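Local atomic coordinates of pectate lyase 47 (Bacillus sp. TS-47, PDB entry 1VBL), a protein that probably cleaves pectate by calcium-dependent elimination, acting as a thermostable, secreted lyase of polysaccharide lyase family 1. Residues D209-R215 and A307-F311; F248-V254 and Y279-T283; N299-N305 and N328-W334. All blocks are in the same frame, centred on the assembly; numbering follows the deposited sequence.

Contact 1 (D209-R215 and A307-F311)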
loop_
_atom_site.group_PDB
_atom_site.type_symbol
_atom_site.label_atom_id
_atom_site.label_comp_id
_atom_site.label_asym_id
_atom_site.label_seq_id
_atom_site.Cartn_x
_atom_site.Cartn_y
_atom_site.Cartn_z
ATOM N N ASP A 209 1.117 0.061 -11.165
ATOM C CA ASP A 209 2.507 0.244 -11.560
ATOM C C ASP A 209 2.493 0.989 -12.897
ATOM O O ASP A 209 3.531 1.427 -13.393
ATOM C CB ASP A 209 3.233 -1.104 -11.678
ATOM C CG ASP A 209 3.595 -1.686 -10.318
ATOM O OD1 ASP A 209 3.343 -1.006 -9.296
ATOM O OD2 ASP A 209 4.136 -2.813 -10.263
ATOM N N GLY A 210 1.294 1.132 -13.459
ATOM C CA GLY A 210 1.105 1.854 -14.710
ATOM C C GLY A 210 2.014 1.532 -15.881
ATOM O O GLY A 210 2.102 0.384 -16.311
ATOM N N ASP A 211 2.686 2.559 -16.400
ATOM C CA ASP A 211 3.586 2.404 -17.540
ATOM C C ASP A 211 4.882 1.666 -17.229
ATOM O O ASP A 211 5.709 1.469 -18.121
ATOM C CB ASP A 211 3.926 3.772 -18.147
ATOM C CG ASP A 211 2.717 4.464 -18.745
ATOM O OD1 ASP A 211 1.827 3.760 -19.263
ATOM O OD2 ASP A 211 2.659 5.711 -18.713
ATOM N N HIS A 212 5.066 1.250 -15.978
ATOM C CA HIS A 212 6.286 0.540 -15.611
ATOM C C HIS A 212 6.040 -0.759 -14.856
ATOM O O HIS A 212 6.462 -0.910 -13.710
ATOM C CB HIS A 212 7.192 1.453 -14.785
ATOM C CG HIS A 212 7.532 2.731 -15.478
ATOM N ND1 HIS A 212 8.251 2.766 -16.654
ATOM C CD2 HIS A 212 7.196 4.012 -15.203
ATOM C CE1 HIS A 212 8.341 4.015 -17.074
ATOM N NE2 HIS A 212 7.709 4.790 -16.211
ATOM N N PRO A 213 5.353 -1.721 -15.495
ATOM C CA PRO A 213 5.075 -3.004 -14.844
ATOM C C PRO A 213 6.384 -3.741 -14.577
ATOM O O PRO A 213 7.351 -3.576 -15.324
ATOM C CB PRO A 213 4.193 -3.717 -15.863
ATOM C CG PRO A 213 4.710 -3.199 -17.165
ATOM C CD PRO A 213 4.866 -1.721 -16.886
ATOM N N ASP A 214 6.419 -4.548 -13.518
ATOM C CA ASP A 214 7.631 -5.280 -13.161
ATOM C C ASP A 214 8.200 -6.062 -14.338
ATOM O O ASP A 214 9.409 -6.233 -14.458
ATOM C CB ASP A 214 7.358 -6.239 -12.000
ATOM C CG ASP A 214 7.089 -5.515 -10.695
ATOM O OD1 ASP A 214 7.622 -4.401 -10.515
ATOM O OD2 ASP A 214 6.359 -6.066 -9.843
ATOM N N ARG A 215 7.312 -6.525 -15.205
ATOM C CA ARG A 215 7.684 -7.307 -16.378
ATOM C C ARG A 215 8.630 -6.556 -17.306
ATOM O O ARG A 215 9.414 -7.165 -18.036
ATOM C CB ARG A 215 6.416 -7.704 -17.141
ATOM C CG ARG A 215 5.369 -8.375 -16.258
ATOM C CD ARG A 215 4.876 -7.440 -15.137
ATOM N NE ARG A 215 4.493 -8.178 -13.935
ATOM C CZ ARG A 215 5.292 -9.022 -13.288
ATOM N NH1 ARG A 215 6.527 -9.244 -13.722
ATOM N NH2 ARG A 215 4.860 -9.647 -12.205
ATOM N N ALA A 307 -2.598 -12.134 -16.569
ATOM C CA ALA A 307 -2.021 -10.899 -16.049
ATOM C C ALA A 307 -0.502 -10.983 -15.934
ATOM O O ALA A 307 0.061 -12.052 -15.690
ATOM C CB ALA A 307 -2.629 -10.571 -14.686
ATOM N N ASP A 308 0.151 -9.840 -16.111
ATOM C CA ASP A 308 1.603 -9.749 -16.015
ATOM C C ASP A 308 2.040 -10.124 -14.600
ATOM O O ASP A 308 3.133 -10.651 -14.391
ATOM C CB ASP A 308 2.049 -8.319 -16.318
ATOM C CG ASP A 308 1.833 -7.929 -17.766
ATOM O OD1 ASP A 308 1.860 -6.713 -18.056
ATOM O OD2 ASP A 308 1.651 -8.830 -18.610
ATOM N N TYR A 309 1.173 -9.841 -13.634
ATOM C CA TYR A 309 1.451 -10.131 -12.235
ATOM C C TYR A 309 0.808 -11.443 -11.816
ATOM O O TYR A 309 -0.410 -11.597 -11.884
ATOM C CB TYR A 309 0.922 -8.988 -11.360
ATOM C CG TYR A 309 1.685 -7.698 -11.553
ATOM C CD1 TYR A 309 2.779 -7.385 -10.744
ATOM C CD2 TYR A 309 1.353 -6.818 -12.583
ATOM C CE1 TYR A 309 3.527 -6.227 -10.959
ATOM C CE2 TYR A 309 2.092 -5.663 -12.808
ATOM C CZ TYR A 309 3.177 -5.373 -11.993
ATOM O OH TYR A 309 3.908 -4.233 -12.221
ATOM N N ASP A 310 1.631 -12.394 -11.393
ATOM C CA ASP A 310 1.115 -13.680 -10.953
ATOM C C ASP A 310 0.393 -13.457 -9.634
ATOM O O ASP A 310 0.518 -12.395 -9.027
ATOM C CB ASP A 310 2.261 -14.672 -10.750
ATOM C CG ASP A 310 2.967 -15.021 -12.048
ATOM O OD1 ASP A 310 2.284 -15.477 -12.987
ATOM O OD2 ASP A 310 4.201 -14.840 -12.128
ATOM N N PHE A 311 -0.379 -14.446 -9.206
ATOM C CA PHE A 311 -1.088 -14.345 -7.941
ATOM C C PHE A 311 -0.458 -15.332 -6.977
ATOM O O PHE A 311 -0.238 -16.492 -7.330
ATOM C CB PHE A 311 -2.573 -14.674 -8.110
ATOM C CG PHE A 311 -3.302 -14.850 -6.804
ATOM C CD1 PHE A 311 -3.549 -16.124 -6.292
ATOM C CD2 PHE A 311 -3.717 -13.745 -6.074
ATOM C CE1 PHE A 311 -4.199 -16.290 -5.070
ATOM C CE2 PHE A 311 -4.369 -13.900 -4.844
ATOM C CZ PHE A 311 -4.610 -15.174 -4.344
#
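With CG anti to its carbonyl carbon (chi1 -68°), the Tyr-309 ring is swung out of the 307-311 loop until OH lies among Asp-209, Pro-213 and Asp-214, while Arg-215, bent at chi2 (62°) and again at chi3, doubles back over the same ring. The phenol oxygen works both ways. It donates to Asp-209 OD2 in a hydrogen bond modelled as very short, its exact length doubtful, and Tyr-309 OH accepts from Asp-214 N at 2.8 Å. Asp-209 does not hold this position alone, because its OD1 is bonded to His-251 ND1. Asp-214 likewise spends OD1 on His-228, and its OD2 comes to the edge of the tyrosine ring, 3.0 Å from Tyr-309 CE1. Pro-213 packs against the hydroxyl end of the ring, its CA 3.1 Å from Tyr-309 OH and its CB also near CE2.

Arg-215 roofs one face. Its NE lies over the ring centre, and CZ is 4.1 Å from the centroid of the Tyr-309 ring, a cation-pi contact; the guanidinium is tilted 58° to the ring. Just behind, Arg-215 CD adds a CH-pi contact. The carbonyl oxygen of Asp-308 faces the guanidinium, 2.9 Å from Arg-215 NE, but from above its plane, where the N-H groups do not point at it, so no hydrogen bond forms, though the carbonyl probably still favours the positive charge.

A type II' turn from Asp-209 to His-212, with Gly-210 at positive phi and His-212 N bonded back to Asp-209 O at 3.0 Å, starts the loop on its way to the tyrosine. Two loops leaving strands 200-208 and 293-303 are thus joined around one tyrosine, an arrangement in keeping with the parallel beta-helix of pectate lyases, where long loops project from the stacked coils.

Contact 2 (F248-V254 and Y279-T283)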
loop_
_atom_site.group_PDB
_atom_site.type_symbol
_atom_site.label_atom_id
_atom_site.label_comp_id
_atom_site.label_asym_id
_atom_site.label_seq_id
_atom_site.Cartn_x
_atom_site.Cartn_y
_atom_site.Cartn_z
ATOM N N PHE A 248 -6.530 -1.265 -6.522
ATOM C CA PHE A 248 -5.142 -1.699 -6.422
ATOM C C PHE A 248 -4.989 -2.675 -7.578
ATOM O O PHE A 248 -5.593 -3.745 -7.578
ATOM C CB PHE A 248 -4.871 -2.421 -5.100
ATOM C CG PHE A 248 -5.090 -1.571 -3.888
ATOM C CD1 PHE A 248 -6.322 -1.561 -3.242
ATOM C CD2 PHE A 248 -4.066 -0.767 -3.395
ATOM C CE1 PHE A 248 -6.535 -0.759 -2.117
ATOM C CE2 PHE A 248 -4.266 0.037 -2.273
ATOM C CZ PHE A 248 -5.503 0.042 -1.634
ATOM N N THR A 249 -4.189 -2.307 -8.571
ATOM C CA THR A 249 -4.025 -3.170 -9.724
ATOM C C THR A 249 -2.604 -3.138 -10.268
ATOM O O THR A 249 -1.839 -2.205 -9.992
ATOM C CB THR A 249 -5.022 -2.748 -10.843
ATOM O OG1 THR A 249 -5.027 -3.725 -11.890
ATOM C CG2 THR A 249 -4.628 -1.395 -11.420
ATOM N N ASN A 250 -2.260 -4.175 -11.029
ATOM C CA ASN A 250 -0.946 -4.303 -11.659
ATOM C C ASN A 250 0.182 -3.911 -10.716
ATOM O O ASN A 250 0.897 -2.930 -10.942
ATOM C CB ASN A 250 -0.889 -3.443 -12.925
ATOM C CG ASN A 250 -1.974 -3.810 -13.925
ATOM O OD1 ASN A 250 -2.371 -4.969 -14.028
ATOM N ND2 ASN A 250 -2.445 -2.823 -14.676
ATOM N N HIS A 251 0.342 -4.703 -9.665
ATOM C CA HIS A 251 1.359 -4.453 -8.658
ATOM C C HIS A 251 1.612 -5.751 -7.908
ATOM O O HIS A 251 0.725 -6.593 -7.791
ATOM C CB HIS A 251 0.864 -3.380 -7.685
ATOM C CG HIS A 251 1.884 -2.958 -6.671
ATOM N ND1 HIS A 251 2.911 -2.087 -6.965
ATOM C CD2 HIS A 251 2.026 -3.283 -5.363
ATOM C CE1 HIS A 251 3.642 -1.889 -5.880
ATOM N NE2 HIS A 251 3.127 -2.603 -4.895
ATOM N N ASP A 252 2.821 -5.897 -7.381
ATOM C CA ASP A 252 3.197 -7.099 -6.653
ATOM C C ASP A 252 2.743 -7.085 -5.184
ATOM O O ASP A 252 1.714 -7.675 -4.841
ATOM C CB ASP A 252 4.719 -7.287 -6.750
ATOM C CG ASP A 252 5.210 -8.494 -5.985
ATOM O OD1 ASP A 252 4.372 -9.325 -5.582
ATOM O OD2 ASP A 252 6.440 -8.616 -5.793
ATOM N N LYS A 253 3.510 -6.406 -4.334
ATOM C CA LYS A 253 3.222 -6.322 -2.900
ATOM C C LYS A 253 2.349 -5.105 -2.601
ATOM O O LYS A 253 2.841 -3.983 -2.520
ATOM C CB LYS A 253 4.535 -6.224 -2.121
ATOM C CG LYS A 253 5.493 -7.384 -2.381
ATOM C CD LYS A 253 6.755 -7.240 -1.545
ATOM C CE LYS A 253 7.680 -8.439 -1.701
ATOM N NZ LYS A 253 8.321 -8.512 -3.045
ATOM N N VAL A 254 1.057 -5.341 -2.410
ATOM C CA VAL A 254 0.115 -4.255 -2.188
ATOM C C VAL A 254 0.102 -3.573 -0.823
ATOM O O VAL A 254 0.537 -2.425 -0.698
ATOM C CB VAL A 254 -1.328 -4.716 -2.517
ATOM C CG1 VAL A 254 -2.304 -3.563 -2.324
ATOM C CG2 VAL A 254 -1.389 -5.224 -3.951
ATOM N N TYR A 279 -9.249 -5.118 -5.893
ATOM C CA TYR A 279 -7.916 -5.678 -6.100
ATOM C C TYR A 279 -7.983 -6.432 -7.420
ATOM O O TYR A 279 -8.709 -7.420 -7.543
ATOM C CB TYR A 279 -7.531 -6.642 -4.972
ATOM C CG TYR A 279 -7.441 -5.983 -3.616
ATOM C CD1 TYR A 279 -8.568 -5.863 -2.805
ATOM C CD2 TYR A 279 -6.234 -5.456 -3.153
ATOM C CE1 TYR A 279 -8.501 -5.238 -1.568
ATOM C CE2 TYR A 279 -6.155 -4.820 -1.914
ATOM C CZ TYR A 279 -7.295 -4.717 -1.128
ATOM O OH TYR A 279 -7.237 -4.108 0.104
ATOM N N LYS A 280 -7.229 -5.961 -8.406
ATOM C CA LYS A 280 -7.243 -6.577 -9.723
ATOM C C LYS A 280 -5.853 -6.877 -10.258
ATOM O O LYS A 280 -5.035 -5.978 -10.467
ATOM C CB LYS A 280 -7.987 -5.671 -10.710
ATOM C CG LYS A 280 -8.061 -6.219 -12.136
ATOM C CD LYS A 280 -8.925 -5.324 -13.014
ATOM C CE LYS A 280 -8.964 -5.812 -14.457
ATOM N NZ LYS A 280 -9.487 -7.201 -14.578
ATOM N N ASN A 281 -5.599 -8.159 -10.479
ATOM C CA ASN A 281 -4.326 -8.600 -11.005
ATOM C C ASN A 281 -3.133 -8.085 -10.207
ATOM O O ASN A 281 -2.235 -7.426 -10.748
ATOM C CB ASN A 281 -4.219 -8.204 -12.484
ATOM C CG ASN A 281 -5.302 -8.857 -13.332
ATOM O OD1 ASN A 281 -5.722 -9.975 -13.045
ATOM N ND2 ASN A 281 -5.751 -8.168 -14.378
ATOM N N VAL A 282 -3.150 -8.374 -8.908
ATOM C CA VAL A 282 -2.053 -8.018 -8.019
ATOM C C VAL A 282 -1.516 -9.356 -7.503
ATOM O O VAL A 282 -2.154 -10.396 -7.683
ATOM C CB VAL A 282 -2.505 -7.099 -6.860
ATOM C CG1 VAL A 282 -2.781 -5.697 -7.404
ATOM C CG2 VAL A 282 -3.758 -7.659 -6.189
ATOM N N THR A 283 -0.358 -9.342 -6.857
ATOM C CA THR A 283 0.253 -10.591 -6.426
ATOM C C THR A 283 0.085 -11.066 -4.988
ATOM O O THR A 283 -0.295 -12.216 -4.760
ATOM C CB THR A 283 1.766 -10.562 -6.743
ATOM O OG1 THR A 283 1.947 -10.317 -8.144
ATOM C CG2 THR A 283 2.427 -11.881 -6.369
HETATM O O HOH W 1 -4.644 -5.659 -15.294
#
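Val-282 is the bump of this contact. Its CG1, anti to the carbonyl carbon (chi1 -73°), pushes into the hollow where the 248-254 chain rounds its corner, 3.4 Å from Phe-248 O and 3.6 Å from Thr-249 CA. After the bend, Val-254 sets CG2 against Val-282 CB at 3.6 Å, the two valines crossing at about a right angle. Val-254 CG1 reaches the edge of the Tyr-279 ring, so this valine fills the corner between both partners.

Next to it, Phe-248 and Tyr-279 point the same way. Their planes are within 13° of parallel but slid apart, and the closest touch is Phe-248 CD1 to Tyr-279 CE2 at 3.5 Å. Phe-207 and Tyr-301 continue this row of aromatics on its two sides. Where Asp-252 meets Thr-283, the carboxylate oxygen OD1, also bonded to Gln-284, rests against CB and CG2 of the threonine.

The strands run parallel, Lys-280 N donating to Phe-248 O and, past the corner, Thr-283 N to His-251 O at 3.1 Å. Between them Thr-249 OG1 gives its proton to Lys-280 O at 2.7 Å from above the carbonyl plane, and Asn-250 N adds a weak bond to the same oxygen. Asn-250 and Asn-281, both in the left-handed helical region, lay their amides side by side; a water bridges Asn-250 OD1, 2.7 Å away, and Asn-281 ND2, while Asn-281 OD1 is bonded to Ser-304 N. Asparagines aligned like this are consistent with the T2 turn of pectate lyases.

Chemically the contact is split: one side is closed by rings and valine methyls, while the turn is polar, with one carbonyl taking two donors and a water joining the two amides, which suggests that both coils keep the same bend.

Contact 3 (N299-N305 and N328-W334); sequences NYYEFSN and NYFSFDW
Tyr-301 and Phe-330 meet face to face in an offset stack, centroids 4.3 Å apart and planes at 8°. Two residues on, Phe-303 and Phe-332 repeat the pairing less closely: their rings are near parallel but slid apart, and CD1 of Phe-303 leans over the Phe-332 face. Trp-334, its CG wedged between backbone N and carbonyl carbon (chi1 79°), takes Asn-305 CB on one face and Phe-332 CD1 on the other. Asp-333 closes this end with both oxygens: OD1 accepts from Ser-304 OG at 2.6 Å, and OD2 uses its syn lone pair for Asn-305 N at 2.9 Å.

What sets these groups side by side is the parallel, in-register pairing of strands 300-303 and 329-332, whose axes approach to 4.7 Å, with bonds such as Tyr-301 N to Tyr-329 O at 2.9 Å. On the other face Tyr-300 rests OH on Ser-331 CB and donates to Glu-302 OE1, while Glu-302 OE2 is in a salt bridge with Lys-280.

Further out, Trp-315 holds Tyr-301 OH, Asp-360 holds Tyr-329 OH, and helix 402-409 covers Tyr-300 and Tyr-329. Like residues stacked at matching positions of successive coils are the signature of a parallel beta-helix.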
loop_
_atom_site.group_PDB
_atom_site.type_symbol
_atom_site.label_atom_id
_atom_site.label_comp_id
_atom_site.label_asym_id
_atom_site.label_seq_id
_atom_site.Cartn_x
_atom_site.Cartn_y
_atom_site.Cartn_z
ATOM N N ASN A 299 -14.786 -6.373 -0.141
ATOM C CA ASN A 299 -13.729 -6.104 -1.104
ATOM C C ASN A 299 -13.913 -7.072 -2.260
ATOM O O ASN A 299 -14.433 -8.172 -2.075
ATOM C CB ASN A 299 -12.354 -6.302 -0.470
ATOM C CG ASN A 299 -12.066 -5.277 0.604
ATOM O OD1 ASN A 299 -11.866 -4.092 0.315
ATOM N ND2 ASN A 299 -12.060 -5.723 1.855
ATOM N N TYR A 300 -13.506 -6.647 -3.450
ATOM C CA TYR A 300 -13.611 -7.475 -4.640
ATOM C C TYR A 300 -12.199 -7.765 -5.150
ATOM O O TYR A 300 -11.430 -6.839 -5.421
ATOM C CB TYR A 300 -14.433 -6.751 -5.710
ATOM C CG TYR A 300 -14.539 -7.507 -7.020
ATOM C CD1 TYR A 300 -14.931 -8.846 -7.047
ATOM C CD2 TYR A 300 -14.247 -6.881 -8.234
ATOM C CE1 TYR A 300 -15.029 -9.549 -8.251
ATOM C CE2 TYR A 300 -14.339 -7.573 -9.445
ATOM C CZ TYR A 300 -14.729 -8.903 -9.446
ATOM O OH TYR A 300 -14.801 -9.593 -10.633
ATOM N N TYR A 301 -11.861 -9.049 -5.250
ATOM C CA TYR A 301 -10.541 -9.486 -5.707
ATOM C C TYR A 301 -10.750 -10.197 -7.038
ATOM O O TYR A 301 -11.514 -11.158 -7.122
ATOM C CB TYR A 301 -9.907 -10.450 -4.696
ATOM C CG TYR A 301 -9.856 -9.927 -3.276
ATOM C CD1 TYR A 301 -10.996 -9.921 -2.474
ATOM C CD2 TYR A 301 -8.666 -9.435 -2.734
ATOM C CE1 TYR A 301 -10.958 -9.437 -1.167
ATOM C CE2 TYR A 301 -8.618 -8.946 -1.423
ATOM C CZ TYR A 301 -9.768 -8.950 -0.651
ATOM O OH TYR A 301 -9.746 -8.451 0.632
ATOM N N GLU A 302 -10.057 -9.731 -8.072
ATOM C CA GLU A 302 -10.223 -10.285 -9.409
ATOM C C GLU A 302 -8.875 -10.600 -10.033
ATOM O O GLU A 302 -8.018 -9.725 -10.149
ATOM C CB GLU A 302 -10.995 -9.262 -10.248
ATOM C CG GLU A 302 -11.229 -9.611 -11.696
ATOM C CD GLU A 302 -11.987 -8.502 -12.402
ATOM O OE1 GLU A 302 -13.234 -8.477 -12.329
ATOM O OE2 GLU A 302 -11.329 -7.640 -13.013
ATOM N N PHE A 303 -8.693 -11.853 -10.444
ATOM C CA PHE A 303 -7.420 -12.263 -11.020
ATOM C C PHE A 303 -7.542 -13.054 -12.313
ATOM O O PHE A 303 -8.426 -13.897 -12.464
ATOM C CB PHE A 303 -6.633 -13.096 -10.001
ATOM C CG PHE A 303 -6.583 -12.488 -8.625
ATOM C CD1 PHE A 303 -7.574 -12.773 -7.689
ATOM C CD2 PHE A 303 -5.553 -11.618 -8.267
ATOM C CE1 PHE A 303 -7.543 -12.207 -6.414
ATOM C CE2 PHE A 303 -5.512 -11.045 -6.998
ATOM C CZ PHE A 303 -6.511 -11.342 -6.066
ATOM N N SER A 304 -6.634 -12.771 -13.239
ATOM C CA SER A 304 -6.581 -13.461 -14.522
ATOM C C SER A 304 -5.192 -14.070 -14.658
ATOM O O SER A 304 -4.191 -13.402 -14.402
ATOM C CB SER A 304 -6.819 -12.484 -15.673
ATOM O OG SER A 304 -6.548 -13.112 -16.917
ATOM N N ASN A 305 -5.131 -15.335 -15.056
ATOM C CA ASN A 305 -3.846 -15.998 -15.221
ATOM C C ASN A 305 -3.078 -15.437 -16.415
ATOM O O ASN A 305 -1.962 -15.866 -16.705
ATOM C CB ASN A 305 -4.036 -17.516 -15.355
ATOM C CG ASN A 305 -4.908 -17.909 -16.540
ATOM O OD1 ASN A 305 -5.224 -19.088 -16.718
ATOM N ND2 ASN A 305 -5.296 -16.939 -17.348
ATOM N N ASN A 328 -16.524 -10.796 1.307
ATOM C CA ASN A 328 -15.572 -10.414 0.276
ATOM C C ASN A 328 -15.828 -11.359 -0.886
ATOM O O ASN A 328 -16.201 -12.514 -0.684
ATOM C CB ASN A 328 -14.136 -10.550 0.781
ATOM C CG ASN A 328 -13.858 -9.647 1.959
ATOM O OD1 ASN A 328 -13.904 -10.079 3.113
ATOM N ND2 ASN A 328 -13.592 -8.380 1.678
ATOM N N TYR A 329 -15.625 -10.862 -2.099
ATOM C CA TYR A 329 -15.878 -11.636 -3.309
ATOM C C TYR A 329 -14.605 -11.848 -4.123
ATOM O O TYR A 329 -13.931 -10.884 -4.486
ATOM C CB TYR A 329 -16.911 -10.886 -4.151
ATOM C CG TYR A 329 -17.577 -11.688 -5.246
ATOM C CD1 TYR A 329 -18.949 -11.912 -5.222
ATOM C CD2 TYR A 329 -16.846 -12.186 -6.328
ATOM C CE1 TYR A 329 -19.587 -12.607 -6.245
ATOM C CE2 TYR A 329 -17.476 -12.887 -7.364
ATOM C CZ TYR A 329 -18.851 -13.089 -7.311
ATOM O OH TYR A 329 -19.492 -13.772 -8.319
ATOM N N PHE A 330 -14.289 -13.109 -4.418
ATOM C CA PHE A 330 -13.099 -13.440 -5.203
ATOM C C PHE A 330 -13.477 -14.022 -6.561
ATOM O O PHE A 330 -14.350 -14.884 -6.654
ATOM C CB PHE A 330 -12.222 -14.479 -4.490
ATOM C CG PHE A 330 -11.568 -13.980 -3.235
ATOM C CD1 PHE A 330 -12.281 -13.912 -2.043
ATOM C CD2 PHE A 330 -10.226 -13.606 -3.244
ATOM C CE1 PHE A 330 -11.666 -13.483 -0.874
ATOM C CE2 PHE A 330 -9.597 -13.172 -2.083
ATOM C CZ PHE A 330 -10.318 -13.111 -0.891
ATOM N N SER A 331 -12.797 -13.558 -7.602
ATOM C CA SER A 331 -13.036 -14.043 -8.955
ATOM C C SER A 331 -11.701 -14.423 -9.590
ATOM O O SER A 331 -10.764 -13.630 -9.589
ATOM C CB SER A 331 -13.711 -12.958 -9.795
ATOM O OG SER A 331 -13.948 -13.410 -11.115
ATOM N N PHE A 332 -11.621 -15.642 -10.116
ATOM C CA PHE A 332 -10.412 -16.140 -10.773
ATOM C C PHE A 332 -10.845 -16.713 -12.123
ATOM O O PHE A 332 -11.922 -17.293 -12.222
ATOM C CB PHE A 332 -9.773 -17.262 -9.946
ATOM C CG PHE A 332 -9.185 -16.806 -8.636
ATOM C CD1 PHE A 332 -7.846 -16.433 -8.552
ATOM C CD2 PHE A 332 -9.963 -16.778 -7.481
ATOM C CE1 PHE A 332 -7.287 -16.041 -7.332
ATOM C CE2 PHE A 332 -9.416 -16.389 -6.257
ATOM C CZ PHE A 332 -8.075 -16.021 -6.182
ATOM N N ASP A 333 -10.025 -16.559 -13.160
ATOM C CA ASP A 333 -10.413 -17.106 -14.452
ATOM C C ASP A 333 -9.774 -18.463 -14.720
ATOM O O ASP A 333 -9.723 -18.933 -15.860
ATOM C CB ASP A 333 -10.128 -16.117 -15.592
ATOM C CG ASP A 333 -8.654 -15.838 -15.789
ATOM O OD1 ASP A 333 -8.349 -14.995 -16.659
ATOM O OD2 ASP A 333 -7.807 -16.441 -15.099
ATOM N N TRP A 334 -9.298 -19.090 -13.646
ATOM C CA TRP A 334 -8.711 -20.422 -13.712
ATOM C C TRP A 334 -9.115 -21.150 -12.428
ATOM O O TRP A 334 -9.474 -20.512 -11.434
ATOM C CB TRP A 334 -7.186 -20.344 -13.875
ATOM C CG TRP A 334 -6.384 -20.066 -12.631
ATOM C CD1 TRP A 334 -5.800 -20.989 -11.812
ATOM C CD2 TRP A 334 -6.016 -18.781 -12.112
ATOM N NE1 TRP A 334 -5.082 -20.360 -10.820
ATOM C CE2 TRP A 334 -5.198 -19.004 -10.981
ATOM C CE3 TRP A 334 -6.295 -17.462 -12.496
ATOM C CZ2 TRP A 334 -4.654 -17.955 -10.227
ATOM C CZ3 TRP A 334 -5.751 -16.416 -11.745
ATOM C CH2 TRP A 334 -4.940 -16.674 -10.623
HETATM O O HOH W 2 -11.390 -13.152 -13.083
#

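Overall arrangement
Contacts 2 and 3 join consecutive strand pairs of the beta-helix, while contact 1 brings together two loops beside contact 2, their centres about 8 Å apart. Contact 1 lies against contact 2 through Thr-283 OG1 to Asp-310 O (2.7 Å) and the packing of Tyr-309 CE2 on Asn-250 C (3.3 Å). Contact 2 passes to contact 3 by a probable hydrogen bond between Glu-302 N and Tyr-279 O (2.7 Å), and Phe-311 ties contact 1 directly to the rings of contact 3. The calcium ion, bound by Asp-190, Asp-229 and Asp-233, is about 9 Å from the His-251 side chain and about 12 Å from that of Asp-209. Contact 3 lies away from the metal site.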